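Local coordinates for pre-crRNA processing endonuclease (Streptococcus pyogenes serotype M1, PDB 3VZH), which probably cleaves precursor CRISPR transcripts into CRISPR RNA as a Cas5d-type endoribonuclease of the type I-C antiviral defence system, at residues S6-V11 with L98-F103; N57-V62 with I201-Q206; S128-G133 with V148-Q153. All coordinates share one frame; numbering follows the deposited sequence.

Four of the strands that carry these contacts lie in the RRM order 147-150, 9-15, 95-105 and 55-64, and 200-213 adds to them. Contact 1 is the buried centre of the sheet, where two inner strands pair and aromatic groups pack beneath helices. Contact 2 is partly buried; its strand 55-64 pairs with 95-105 on one side and on the other with 200-213, which carries the sheet on into the C-terminal strands. Lys100 of contact 1 faces the bulge used there. Contact 3, partly buried and nearer the surface, sets the end of helix 118-130 on the short strand 147-150 without a backbone ladder, through a salt bridge and waters. Contacts 1 and 3 meet where Val11 packs on Ile129.

Contact 1. Residues S6-V11 with L98-F103; sequences SRDFYV and LIKFHF
Phe9 and Phe101 form a hydrogen-bonded antiparallel pair, with Phe9 N to Phe101 O at 2.8 Å and Phe101 N to Phe9 O at 2.9 Å. Val11 and Ile99 repeat the pairing two residues on, and Tyr10 and Lys100 sit between them as a non-hydrogen-bonded pair. At the start of the segment the chain is no longer paired through backbone alone: Ser6 N donates to Phe103 O, but Phe103 N is received by the hydroxyl Ser6 OG, at 2.9 Å. The same hydroxyl donates to Arg7 O, so a small serine stands in for a backbone acceptor and also bonds the next residue's carbonyl.

These are the first and third strands of an RRM-like βαββαβ fold, the two central strands of its sheet, and the face bearing Phe9, Val11, Ile99 and Phe101 lies under helices 39-49 and 118-130. Apolar groups suit that face. Ser6 CB sits over the middle of the Phe103 ring, 3.5 Å from its centroid, while Phe9 CB lies over one face of the Phe101 ring, nearer the rim. The Phe9 and Phe101 planes are 31° apart, neither stacked nor perpendicular. Val11 CG2 fills in beside Ile99 CB at 3.7 Å.

Polar chains gather on the other face. Lys100 places CG anti to its backbone N (chi1 177°) and runs on fully extended beside the Tyr10 ring, its CG 3.8 Å from Tyr10 CE1. This carries the amine out to Asp8, where the salt bridge from Lys100 NZ to Asp8 OD2 is long, 3.9 Å, and a water accepting from NZ and donating to OD2 spans it. A second water joins Asp8 OD1 to His102 ND1 at the edge of the imidazole, and Asp8 OD1 also forms a salt bridge with Arg5, its stronger polar partner.

Contact 2. Residues N57-V62 with I201-Q206; sequences NIVTEV and ITFKAQ
Thr60 O is gripped twice, by Phe203 N at 3.0 Å and by a water at 2.6 Å that also donates to Phe203 O. The amide of Phe203 arrives from well above the carbonyl plane, 42° out of it. Thr60 and Glu61 form a classic beta bulge in the second strand of the RRM-like sheet, both residues facing Lys100 of strand 95-105. Strand 200-213 lies along the other side of this strand, so the contact joins the RRM-like sheet to the C-terminal strands.

Regular antiparallel pairing takes over past the bulge. Val62 and Ile201 exchange both backbone bonds, and their branched side chains suit the buried face, where Val62 CG1 lies 3.8 Å from Ile201 CB. Phe203 turns its ring back over this face. With CG beside the backbone N (chi1 -66°), the ring reaches across to Val62, and its CE2 comes within 3.6 Å of Val62 CG1. Val59 CG1 adds a looser touch to the same ring atom. The ring presents its edge, nearly in plane, to Glu61 N, while Ile201 CG2 rests over one of its faces, toward the rim.

On the opposite face Glu61 and Thr202 pair directly across the strands. Thr202 suits the place because its beta-branch fits a strand and its hydroxyl can donate to the carboxylate. The extended glutamate chain carries its carboxylate over to Thr202, leaving OE1 to receive Tyr156 OH. Thr202 OG1 donates to Glu61 OE2 at 3.0 Å, meeting it on the anti side, 21° out of the carboxylate plane.

Contact 3. Residues S128-G133 with V148-Q153; sequences SIRKGG and VDDISQ
Arg130 takes hold of a single oxygen of Asp150 with two nitrogens, NE at 2.8 Å and NH2 at 3.2 Å from OD1. The guanidinium meets it side-on and almost exactly in its own plane, with the carboxylate plane turned 32° away. The bend at chi3 (-59°) swings the NE edge of the guanidinium toward OD1.

This salt bridge lies at the last turn of helix 118-130, the second helix of the RRM-like fold, which a Schellman motif ends beside strand 147-150. Gly133 N returns to Ser128 O and Gly132 N to Ile129 O; Gly132 is the C-prime residue, and its positive phi of 85° suits an amino acid without a side chain. The bare Gly132 CA can also approach Val148 O closely, at 3.4 Å.

Next to the salt bridge, Ile129 packs against the aspartate: its CG2 lies 3.5 Å from Asp150 CA and also touches Asp150 OD2, while the rest of the isoleucine faces Val11 and Ile49 in the core. Val148 CG1 lies near Ile129 O.

Two waters bridge the segments. One accepts from Asp150 N and donates to the side-chain oxygen Asp149 OD1, with a longer bond to Arg130 O. The other accepts from Val148 N at 2.9 Å and donates to Gly132 O at 2.8 Å.

Contact 1. Residues S6-V11 with L98-F103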
# COMPACT_ATOMS: atom_id res chain seq x y z
N SER A 6 13.39 0.73 10.02
CA SER A 6 14.06 -0.33 9.21
C SER A 6 14.65 0.22 7.94
O SER A 6 14.34 1.36 7.52
CB SER A 6 13.10 -1.48 8.84
OG SER A 6 12.22 -1.09 7.79
N ARG A 7 15.45 -0.63 7.26
CA ARG A 7 15.71 -0.32 5.88
C ARG A 7 14.42 -0.18 5.03
O ARG A 7 13.33 -0.64 5.47
CB ARG A 7 16.63 -1.37 5.24
CG ARG A 7 15.95 -2.70 5.00
CD ARG A 7 16.97 -3.53 4.24
NE ARG A 7 16.62 -4.88 3.85
CZ ARG A 7 16.03 -5.24 2.68
NH1 ARG A 7 15.55 -4.33 1.80
NH2 ARG A 7 15.88 -6.54 2.40
N ASP A 8 14.58 0.47 3.85
CA ASP A 8 13.52 0.37 2.82
C ASP A 8 13.40 -1.04 2.29
O ASP A 8 14.45 -1.68 1.96
CB ASP A 8 13.78 1.35 1.67
CG ASP A 8 13.66 2.81 2.13
OD1 ASP A 8 12.74 3.11 2.91
OD2 ASP A 8 14.52 3.61 1.70
N PHE A 9 12.15 -1.50 2.12
CA PHE A 9 11.86 -2.74 1.41
C PHE A 9 11.06 -2.37 0.20
O PHE A 9 10.37 -1.32 0.19
CB PHE A 9 10.96 -3.66 2.30
CG PHE A 9 11.70 -4.17 3.50
CD1 PHE A 9 12.49 -5.30 3.36
CD2 PHE A 9 11.58 -3.53 4.76
CE1 PHE A 9 13.20 -5.80 4.43
CE2 PHE A 9 12.28 -4.02 5.85
CZ PHE A 9 13.10 -5.14 5.68
N TYR A 10 11.17 -3.23 -0.83
CA TYR A 10 10.53 -2.98 -2.14
C TYR A 10 9.88 -4.25 -2.61
O TYR A 10 10.50 -5.36 -2.52
CB TYR A 10 11.69 -2.65 -3.14
CG TYR A 10 12.51 -1.44 -2.71
CD1 TYR A 10 12.10 -0.15 -3.11
CD2 TYR A 10 13.60 -1.57 -1.92
CE1 TYR A 10 12.81 0.94 -2.74
CE2 TYR A 10 14.35 -0.44 -1.55
CZ TYR A 10 13.87 0.79 -1.94
OH TYR A 10 14.54 1.97 -1.66
N VAL A 11 8.65 -4.16 -3.15
CA VAL A 11 7.97 -5.34 -3.61
C VAL A 11 7.24 -5.00 -4.86
O VAL A 11 6.82 -3.81 -5.04
CB VAL A 11 6.94 -5.91 -2.63
CG1 VAL A 11 7.63 -6.62 -1.48
CG2 VAL A 11 6.02 -4.81 -2.14
N LEU A 98 4.73 -1.13 -7.70
CA LEU A 98 5.89 -1.40 -6.92
C LEU A 98 5.72 -0.56 -5.65
O LEU A 98 5.46 0.71 -5.73
CB LEU A 98 7.18 -1.01 -7.72
CG LEU A 98 7.16 -1.44 -9.17
CD1 LEU A 98 8.51 -0.99 -9.73
CD2 LEU A 98 7.06 -2.97 -9.32
N ILE A 99 5.90 -1.17 -4.47
CA ILE A 99 5.63 -0.49 -3.22
C ILE A 99 7.02 -0.36 -2.52
O ILE A 99 7.75 -1.35 -2.40
CB ILE A 99 4.70 -1.34 -2.31
CG1 ILE A 99 3.41 -1.73 -3.07
CG2 ILE A 99 4.30 -0.57 -1.03
CD1 ILE A 99 2.46 -2.66 -2.29
N LYS A 100 7.27 0.82 -2.00
CA LYS A 100 8.43 1.11 -1.11
C LYS A 100 7.86 1.30 0.29
O LYS A 100 6.91 2.07 0.47
CB LYS A 100 9.10 2.38 -1.60
CG LYS A 100 10.26 2.82 -0.70
CD LYS A 100 10.86 4.15 -1.24
CE LYS A 100 12.04 4.59 -0.35
NZ LYS A 100 12.53 5.96 -0.76
N PHE A 101 8.42 0.59 1.28
CA PHE A 101 7.88 0.71 2.61
C PHE A 101 8.98 0.41 3.64
O PHE A 101 10.04 -0.11 3.25
CB PHE A 101 6.70 -0.19 2.80
CG PHE A 101 7.01 -1.69 2.82
CD1 PHE A 101 7.08 -2.39 4.05
CD2 PHE A 101 7.14 -2.36 1.64
CE1 PHE A 101 7.34 -3.81 4.04
CE2 PHE A 101 7.40 -3.74 1.63
CZ PHE A 101 7.46 -4.45 2.81
N HIS A 102 8.72 0.70 4.92
CA HIS A 102 9.69 0.33 5.97
C HIS A 102 8.88 0.11 7.17
O HIS A 102 7.65 0.20 7.09
CB HIS A 102 10.73 1.44 6.13
CG HIS A 102 10.15 2.75 6.63
ND1 HIS A 102 9.75 3.73 5.80
CD2 HIS A 102 9.95 3.22 7.98
CE1 HIS A 102 9.29 4.79 6.55
NE2 HIS A 102 9.43 4.48 7.89
N PHE A 103 9.53 -0.25 8.26
CA PHE A 103 8.75 -0.32 9.49
C PHE A 103 9.42 0.41 10.64
O PHE A 103 10.62 0.67 10.60
CB PHE A 103 8.41 -1.76 9.88
CG PHE A 103 9.59 -2.67 10.12
CD1 PHE A 103 9.96 -3.60 9.11
CD2 PHE A 103 10.28 -2.66 11.33
CE1 PHE A 103 11.04 -4.46 9.32
CE2 PHE A 103 11.33 -3.55 11.56
CZ PHE A 103 11.71 -4.44 10.54
O HOH W 1 9.82 3.41 3.03
O HOH W 2 14.57 6.15 1.22

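Contact 2. Residues N57-V62 with I201-Q206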
# COMPACT_ATOMS: atom_id res chain seq x y z
N ASN A 57 4.09 -1.24 9.81
CA ASN A 57 4.59 -0.99 8.44
C ASN A 57 4.11 0.40 7.96
O ASN A 57 2.92 0.75 8.15
CB ASN A 57 3.99 -2.06 7.53
CG ASN A 57 4.64 -3.41 7.76
OD1 ASN A 57 5.88 -3.52 7.86
ND2 ASN A 57 3.84 -4.45 7.79
N ILE A 58 5.03 1.09 7.30
CA ILE A 58 4.83 2.47 6.81
C ILE A 58 5.06 2.46 5.33
O ILE A 58 6.24 2.37 4.87
CB ILE A 58 5.84 3.45 7.44
CG1 ILE A 58 5.79 3.48 9.01
CG2 ILE A 58 5.57 4.88 6.92
CD1 ILE A 58 4.39 3.63 9.60
N VAL A 59 3.99 2.60 4.57
CA VAL A 59 4.13 2.60 3.09
C VAL A 59 4.47 4.03 2.68
O VAL A 59 3.70 4.96 2.99
CB VAL A 59 2.84 2.13 2.34
CG1 VAL A 59 3.01 2.36 0.83
CG2 VAL A 59 2.64 0.59 2.60
N THR A 60 5.58 4.22 1.98
CA THR A 60 5.97 5.63 1.72
C THR A 60 5.77 6.05 0.26
O THR A 60 5.65 7.27 -0.04
CB THR A 60 7.42 5.93 2.10
OG1 THR A 60 8.31 5.08 1.36
CG2 THR A 60 7.59 5.77 3.62
N GLU A 61 5.77 5.08 -0.64
CA GLU A 61 5.76 5.40 -2.07
C GLU A 61 5.19 4.23 -2.86
O GLU A 61 5.40 3.04 -2.46
CB GLU A 61 7.13 5.78 -2.56
CG GLU A 61 7.07 6.57 -3.86
CD GLU A 61 8.44 7.11 -4.21
OE1 GLU A 61 9.28 6.35 -4.68
OE2 GLU A 61 8.67 8.31 -4.00
N VAL A 62 4.43 4.52 -3.92
CA VAL A 62 4.06 3.44 -4.90
C VAL A 62 4.27 3.89 -6.32
O VAL A 62 4.14 5.10 -6.61
CB VAL A 62 2.59 2.98 -4.70
CG1 VAL A 62 1.53 4.14 -4.91
CG2 VAL A 62 2.25 1.79 -5.64
N ILE A 201 3.44 7.80 -6.72
CA ILE A 201 2.61 8.48 -5.72
C ILE A 201 3.38 8.41 -4.41
O ILE A 201 3.66 7.28 -3.89
CB ILE A 201 1.21 7.84 -5.51
CG1 ILE A 201 0.39 7.95 -6.80
CG2 ILE A 201 0.44 8.63 -4.43
CD1 ILE A 201 -0.85 7.14 -6.81
N THR A 202 3.75 9.58 -3.88
CA THR A 202 4.59 9.65 -2.63
C THR A 202 3.65 10.05 -1.53
O THR A 202 3.06 11.19 -1.55
CB THR A 202 5.76 10.65 -2.75
OG1 THR A 202 6.49 10.33 -3.90
CG2 THR A 202 6.77 10.59 -1.55
N PHE A 203 3.46 9.17 -0.60
CA PHE A 203 2.42 9.42 0.36
C PHE A 203 2.70 10.46 1.43
O PHE A 203 3.82 10.55 1.92
CB PHE A 203 1.97 8.11 1.01
CG PHE A 203 1.31 7.20 0.03
CD1 PHE A 203 -0.01 7.42 -0.38
CD2 PHE A 203 2.04 6.15 -0.53
CE1 PHE A 203 -0.60 6.62 -1.33
CE2 PHE A 203 1.45 5.31 -1.48
CZ PHE A 203 0.11 5.54 -1.87
N LYS A 204 1.63 11.17 1.83
CA LYS A 204 1.66 12.04 2.99
C LYS A 204 1.38 11.18 4.23
O LYS A 204 0.76 10.10 4.17
CB LYS A 204 0.57 13.15 2.86
CG LYS A 204 0.91 14.21 1.81
CD LYS A 204 0.00 15.44 1.86
CE LYS A 204 0.74 16.50 1.05
NZ LYS A 204 -0.14 17.32 0.21
N ALA A 205 1.83 11.65 5.39
CA ALA A 205 1.47 10.99 6.61
C ALA A 205 0.00 11.35 6.92
O ALA A 205 -0.55 12.36 6.40
CB ALA A 205 2.36 11.41 7.77
N GLN A 206 -0.67 10.52 7.70
CA GLN A 206 -2.06 10.79 7.97
C GLN A 206 -2.24 12.24 8.40
O GLN A 206 -3.20 12.91 8.00
CB GLN A 206 -2.56 9.89 9.12
CG GLN A 206 -3.03 8.51 8.73
CD GLN A 206 -3.79 7.82 9.90
OE1 GLN A 206 -3.69 8.21 11.07
NE2 GLN A 206 -4.55 6.81 9.56
O HOH W 3 6.16 9.16 1.72

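Contact 3. Residues S128-G133 with V148-Q153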
# COMPACT_ATOMS: atom_id res chain seq x y z
N SER A 128 9.86 -13.24 3.96
CA SER A 128 8.39 -13.18 3.68
C SER A 128 8.11 -12.60 2.31
O SER A 128 7.30 -13.17 1.55
CB SER A 128 7.70 -12.38 4.78
OG SER A 128 7.95 -13.01 6.03
N ILE A 129 8.84 -11.55 1.93
CA ILE A 129 8.70 -10.97 0.62
C ILE A 129 9.06 -12.01 -0.46
O ILE A 129 8.29 -12.21 -1.45
CB ILE A 129 9.57 -9.70 0.44
CG1 ILE A 129 8.94 -8.50 1.20
CG2 ILE A 129 9.77 -9.44 -1.05
CD1 ILE A 129 9.83 -7.32 1.52
N ARG A 130 10.19 -12.65 -0.27
CA ARG A 130 10.70 -13.59 -1.25
C ARG A 130 9.74 -14.74 -1.53
O ARG A 130 9.69 -15.25 -2.68
CB ARG A 130 12.09 -14.11 -0.83
CG ARG A 130 12.75 -14.92 -1.97
CD ARG A 130 14.28 -14.82 -1.91
NE ARG A 130 14.81 -13.44 -2.00
CZ ARG A 130 16.08 -13.16 -1.73
NH1 ARG A 130 16.91 -14.16 -1.36
NH2 ARG A 130 16.58 -11.94 -1.83
N LYS A 131 8.96 -15.17 -0.53
CA LYS A 131 8.08 -16.32 -0.75
C LYS A 131 6.61 -15.87 -0.99
O LYS A 131 5.70 -16.67 -0.94
CB LYS A 131 8.23 -17.29 0.43
CG LYS A 131 7.63 -16.77 1.72
CD LYS A 131 7.74 -17.76 2.88
CE LYS A 131 6.55 -17.49 3.77
NZ LYS A 131 5.23 -17.65 3.07
N GLY A 132 6.44 -14.56 -1.28
CA GLY A 132 5.21 -14.06 -1.77
C GLY A 132 4.24 -13.72 -0.63
O GLY A 132 3.03 -13.56 -0.87
N GLY A 133 4.78 -13.51 0.56
CA GLY A 133 3.95 -13.11 1.71
C GLY A 133 3.50 -14.28 2.57
O GLY A 133 3.26 -15.41 2.11
N VAL A 148 2.73 -11.24 -4.93
CA VAL A 148 3.82 -10.40 -4.40
C VAL A 148 5.14 -11.06 -4.84
O VAL A 148 5.32 -12.31 -4.65
CB VAL A 148 3.79 -10.41 -2.86
CG1 VAL A 148 5.09 -9.87 -2.26
CG2 VAL A 148 2.67 -9.45 -2.42
N ASP A 149 6.02 -10.29 -5.43
CA ASP A 149 7.38 -10.78 -5.68
C ASP A 149 8.45 -9.80 -5.20
O ASP A 149 8.25 -8.57 -5.11
CB ASP A 149 7.62 -11.11 -7.19
CG ASP A 149 7.10 -12.52 -7.57
OD1 ASP A 149 7.38 -13.51 -6.86
OD2 ASP A 149 6.40 -12.62 -8.58
N ASP A 150 9.62 -10.37 -4.92
CA ASP A 150 10.78 -9.65 -4.44
C ASP A 150 11.40 -8.79 -5.55
O ASP A 150 11.58 -9.25 -6.71
CB ASP A 150 11.82 -10.71 -4.03
CG ASP A 150 12.90 -10.10 -3.09
OD1 ASP A 150 13.70 -10.90 -2.59
OD2 ASP A 150 12.84 -8.83 -2.78
N ILE A 151 11.60 -7.49 -5.26
CA ILE A 151 12.48 -6.71 -6.19
C ILE A 151 13.49 -5.96 -5.32
O ILE A 151 13.26 -5.81 -4.15
CB ILE A 151 11.68 -5.70 -7.01
CG1 ILE A 151 10.92 -4.71 -6.09
CG2 ILE A 151 10.73 -6.44 -7.99
CD1 ILE A 151 10.26 -3.52 -6.86
N SER A 152 14.59 -5.51 -5.90
CA SER A 152 15.64 -4.83 -5.13
C SER A 152 15.39 -3.31 -5.34
O SER A 152 14.57 -2.89 -6.17
CB SER A 152 17.01 -5.20 -5.72
OG SER A 152 17.13 -4.66 -7.01
N GLN A 153 16.17 -2.50 -4.60
CA GLN A 153 16.08 -1.05 -4.67
C GLN A 153 16.36 -0.66 -6.06
O GLN A 153 15.65 0.18 -6.61
CB GLN A 153 17.10 -0.43 -3.72
CG GLN A 153 16.92 1.12 -3.74
CD GLN A 153 17.97 1.84 -2.92
OE1 GLN A 153 18.65 1.25 -2.11
NE2 GLN A 153 18.09 3.15 -3.14
O HOH W 4 9.72 -13.25 -5.30
O HOH W 5 2.03 -13.65 -3.51